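Local coordinates for conserved protein (Methanosarcina mazei, PDB 2NR4), which binds flavin mononucleotide, although its biological function remains unknown, at residues 94-97 with 98-101. Numbering follows the deposited sequence.
Sequences DLVP and SEFE
Val96 and Glu99 grip each other twice, a compact example of how a side chain can fasten the start of the turn to which it belongs. The backbone N of Glu99 gives a hydrogen bond to Val96 O (2.9 Å, 164° at the hydrogen), and Phe100 N repeats the pattern one residue on with a longer bond to Pro97 O (3.3 Å). In return, Val96 N reaches Glu99 OE1 at 2.9 Å, arriving from above the carboxylate plane. Glu99 can accept it because CG stands anti to its own carbonyl carbon (chi1 -59°) and the chain beyond is extended, running back over Val96. The same OE1 forms a salt bridge with Arg89 of helix 84-92, so one oxygen ties the turn to the preceding helix. With an alanine here, Val96 N would probably lose this acceptor and Arg89 its carboxylate mate.

Van der Waals contacts surround these bonds. Val96 CG2 presses against Glu99 OE1 at 3.2 Å, while Leu95 lies across the glutamate at about a right angle, its CD2 3.9 Å from Glu99 OE2. Phe100 turns its ring edge to Val96 O, with CD2 3.3 Å away, and in an apolar contact its CE2 meets Leu95 CB obliquely at 3.9 Å. Leu95 and Phe100 both continue onto Leu113 and Ala44, joining the turn to strands 110-113 and 43-51.

Two overlapping type I turns, 96-99 and 97-100, thus make a short 3-10 turn between helix 84-92 and strand 100-103, with Pro97 directly after Val96 and the glutamate-to-backbone half of a capping box at its N-terminal end.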
ATOM      1  N   ASP A  94      21.956  -9.202   0.674  1.00 39.16           N
ATOM      2  CA  ASP A  94      21.995  -9.813  -0.636  1.00 39.25           C
ATOM      3  C   ASP A  94      21.000 -10.974  -0.595  1.00 37.98           C
ATOM      4  O   ASP A  94      21.103 -11.866   0.256  1.00 38.52           O
ATOM      5  CB  ASP A  94      23.401 -10.365  -0.945  1.00 40.20           C
ATOM      6  CG  ASP A  94      24.510  -9.316  -0.816  1.00 44.22           C
ATOM      7  OD1 ASP A  94      25.000  -8.838  -1.864  1.00 51.23           O
ATOM      8  OD2 ASP A  94      24.925  -8.995   0.323  1.00 48.33           O
ATOM      9  N   LEU A  95      20.034 -10.978  -1.500  1.00 35.75           N
ATOM     10  CA  LEU A  95      19.173 -12.146  -1.615  1.00 33.75           C
ATOM     11  C   LEU A  95      20.043 -13.236  -2.241  1.00 33.80           C
ATOM     12  O   LEU A  95      20.910 -12.957  -3.058  1.00 33.56           O
ATOM     13  CB  LEU A  95      17.956 -11.872  -2.485  1.00 33.88           C
ATOM     14  CG  LEU A  95      16.932 -10.804  -2.085  1.00 31.74           C
ATOM     15  CD1 LEU A  95      15.646 -11.038  -2.856  1.00 31.82           C
ATOM     16  CD2 LEU A  95      16.626 -10.803  -0.604  1.00 30.09           C
ATOM     17  N   VAL A  96      19.835 -14.467  -1.822  1.00 32.44           N
ATOM     18  CA  VAL A  96      20.667 -15.547  -2.342  1.00 31.76           C
ATOM     19  C   VAL A  96      20.177 -15.960  -3.742  1.00 30.07           C
ATOM     20  O   VAL A  96      18.988 -15.778  -4.076  1.00 28.41           O
ATOM     21  CB  VAL A  96      20.823 -16.685  -1.318  1.00 31.41           C
ATOM     22  CG1 VAL A  96      21.706 -16.213  -0.165  1.00 34.04           C
ATOM     23  CG2 VAL A  96      19.526 -17.127  -0.800  1.00 33.04           C
ATOM     24  N   PRO A  97      21.097 -16.446  -4.600  1.00 28.72           N
ATOM     25  CA  PRO A  97      20.669 -16.839  -5.938  1.00 27.74           C
ATOM     26  C   PRO A  97      19.479 -17.792  -6.002  1.00 26.42           C
ATOM     27  O   PRO A  97      18.762 -17.754  -7.013  1.00 27.29           O
ATOM     28  CB  PRO A  97      21.955 -17.469  -6.555  1.00 27.89           C
ATOM     29  CG  PRO A  97      23.076 -16.772  -5.789  1.00 29.87           C
ATOM     30  CD  PRO A  97      22.558 -16.631  -4.410  1.00 28.70           C
ATOM     31  N   SER A  98      19.211 -18.571  -4.943  1.00 27.25           N
ATOM     32  CA  SER A  98      18.040 -19.494  -4.934  1.00 28.02           C
ATOM     33  C   SER A  98      16.675 -18.795  -4.858  1.00 28.44           C
ATOM     34  O   SER A  98      15.622 -19.421  -5.036  1.00 29.32           O
ATOM     35  CB  SER A  98      18.124 -20.567  -3.835  1.00 29.53           C
ATOM     36  OG  SER A  98      18.515 -20.050  -2.570  1.00 30.19           O
ATOM     37  N   GLU A  99      16.707 -17.494  -4.602  1.00 28.14           N
ATOM     38  CA  GLU A  99      15.480 -16.704  -4.481  1.00 27.89           C
ATOM     39  C   GLU A  99      15.002 -16.187  -5.831  1.00 27.28           C
ATOM     40  O   GLU A  99      13.952 -15.548  -5.937  1.00 26.10           O
ATOM     41  CB  GLU A  99      15.746 -15.550  -3.500  1.00 27.19           C
ATOM     42  CG  GLU A  99      16.177 -16.080  -2.139  1.00 31.08           C
ATOM     43  CD  GLU A  99      16.235 -15.030  -1.062  1.00 35.52           C
ATOM     44  OE1 GLU A  99      17.317 -14.832  -0.469  1.00 36.43           O
ATOM     45  OE2 GLU A  99      15.181 -14.417  -0.792  1.00 38.67           O
ATOM     46  N   PHE A 100      15.795 -16.428  -6.863  1.00 26.28           N
ATOM     47  CA  PHE A 100      15.514 -15.948  -8.192  1.00 27.08           C
ATOM     48  C   PHE A 100      15.183 -17.112  -9.119  1.00 29.36           C
ATOM     49  O   PHE A 100      15.601 -18.263  -8.870  1.00 29.88           O
ATOM     50  CB  PHE A 100      16.733 -15.240  -8.767  1.00 26.18           C
ATOM     51  CG  PHE A 100      17.176 -14.044  -7.972  1.00 23.34           C
ATOM     52  CD1 PHE A 100      16.755 -12.766  -8.326  1.00 24.15           C
ATOM     53  CD2 PHE A 100      18.026 -14.201  -6.865  1.00 23.64           C
ATOM     54  CE1 PHE A 100      17.190 -11.645  -7.599  1.00 21.48           C
ATOM     55  CE2 PHE A 100      18.475 -13.075  -6.107  1.00 22.77           C
ATOM     56  CZ  PHE A 100      18.042 -11.791  -6.493  1.00 24.04           C
ATOM     57  N   GLU A 101      14.492 -16.791 -10.202  1.00 29.82           N
ATOM     58  CA  GLU A 101      14.271 -17.722 -11.286  1.00 32.62           C
ATOM     59  C   GLU A 101      14.511 -17.003 -12.602  1.00 31.60           C
ATOM     60  O   GLU A 101      14.526 -15.754 -12.649  1.00 29.76           O
ATOM     61  CB  GLU A 101      12.879 -18.367 -11.187  1.00 32.27           C
ATOM     62  CG  GLU A 101      11.682 -17.499 -11.567  1.00 35.84           C
ATOM     63  CD  GLU A 101      10.345 -18.232 -11.321  1.00 37.80           C
ATOM     64  OE1 GLU A 101      10.367 -19.472 -11.073  1.00 45.67           O
ATOM     65  OE2 GLU A 101       9.276 -17.583 -11.380  1.00 42.05           O
TER